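Local coordinates for MDM10 isoform 1 (Saccharomyces cerevisiae, PDB 7BTX), which forms part of the complex that tethers mitochondria to the endoplasmic reticulum and takes part in late assembly of the TOM translocase, at residues 200-203 and 204-207. Numbering follows the deposited sequence.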
loop_
_atom_site.group_PDB
_atom_site.type_symbol
_atom_site.label_atom_id
_atom_site.label_comp_id
_atom_site.label_asym_id
_atom_site.label_seq_id
_atom_site.Cartn_x
_atom_site.Cartn_y
_atom_site.Cartn_z
ATOM N N SER D 200 -14.879 33.850 1.005
ATOM C CA SER D 200 -14.536 32.440 1.059
ATOM C C SER D 200 -15.345 31.762 2.153
ATOM O O SER D 200 -16.222 32.361 2.769
ATOM C CB SER D 200 -13.040 32.259 1.293
ATOM O OG SER D 200 -12.757 30.929 1.677
ATOM N N THR D 201 -15.047 30.490 2.386
ATOM C CA THR D 201 -15.627 29.771 3.511
ATOM C C THR D 201 -14.516 28.999 4.223
ATOM O O THR D 201 -14.746 27.934 4.804
ATOM C CB THR D 201 -16.769 28.857 3.037
ATOM O OG1 THR D 201 -17.513 29.538 2.025
ATOM C CG2 THR D 201 -17.773 28.597 4.156
ATOM N N SER D 202 -13.288 29.512 4.156
ATOM C CA SER D 202 -12.186 28.858 4.847
ATOM C C SER D 202 -12.267 29.118 6.345
ATOM O O SER D 202 -12.486 28.194 7.132
ATOM C CB SER D 202 -10.848 29.339 4.282
ATOM O OG SER D 202 -10.778 30.753 4.284
ATOM N N ASP D 203 -12.111 30.374 6.759
ATOM C CA ASP D 203 -12.509 30.709 8.116
ATOM C C ASP D 203 -13.916 31.283 8.073
ATOM O O ASP D 203 -14.884 30.622 8.460
ATOM C CB ASP D 203 -11.537 31.726 8.716
ATOM C CG ASP D 203 -10.331 31.076 9.356
ATOM O OD1 ASP D 203 -10.260 29.829 9.377
ATOM O OD2 ASP D 203 -9.450 31.816 9.841
ATOM N N LEU D 204 -14.022 32.524 7.594
ATOM C CA LEU D 204 -15.186 33.046 6.891
ATOM C C LEU D 204 -14.730 34.083 5.880
ATOM O O LEU D 204 -15.440 35.065 5.638
ATOM C CB LEU D 204 -16.226 33.640 7.839
ATOM C CG LEU D 204 -17.421 32.747 8.186
ATOM C CD1 LEU D 204 -18.505 33.553 8.874
ATOM C CD2 LEU D 204 -17.973 32.051 6.959
ATOM N N LEU D 205 -13.550 33.866 5.298
ATOM C CA LEU D 205 -12.637 34.896 4.812
ATOM C C LEU D 205 -13.243 35.803 3.756
ATOM O O LEU D 205 -13.516 35.373 2.634
ATOM C CB LEU D 205 -11.393 34.208 4.252
ATOM C CG LEU D 205 -10.267 35.059 3.678
ATOM C CD1 LEU D 205 -9.482 35.714 4.792
ATOM C CD2 LEU D 205 -9.366 34.204 2.825
ATOM N N CYS D 206 -13.445 37.061 4.124
ATOM C CA CYS D 206 -13.799 38.116 3.193
ATOM C C CYS D 206 -12.534 38.857 2.793
ATOM O O CYS D 206 -11.542 38.864 3.520
ATOM C CB CYS D 206 -14.811 39.085 3.811
ATOM S SG CYS D 206 -15.402 40.362 2.676
ATOM N N GLY D 207 -12.567 39.480 1.623
ATOM C CA GLY D 207 -11.349 40.097 1.148
ATOM C C GLY D 207 -11.619 41.132 0.085
ATOM O O GLY D 207 -12.760 41.371 -0.309
#
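S200 and L205 close a turn within the loop between strands 194-199 and 209-211 through a backbone hydrogen bond, S200 N to L205 O at 2.6 Å. The bond is bent, with 135° at the hydrogen, and the donor lies 25° out of the carbonyl plane. Within the turn, S200 OG accepts from S202 N at 2.9 Å, which makes an ST turn; the torsion that sets OG opposite the residue's own N (chi1 165°) swings the hydroxyl forward along the chain to meet that amide.

The van der Waals contacts gather on L205. Its CB packs against S200 CB at 3.9 Å and meets S202 OG at 3.5 Å, and CD2 lies 4.0 Å from S202 OG. L205 also packs on the backbone of another protein's chain.

Other bonds join this loop to its surroundings: T201 OG1 bonds to L182 O, D203 OD2 to S243 OG, and the backbone of C206 to that of L239. L204 turns away from the interior of the loop and packs on L241 and V242. In this mitochondrial β-barrel, one main-chain bond and the S200 hydroxyl thus link the turn internally, while T201 and D203 tie it to neighbouring segments.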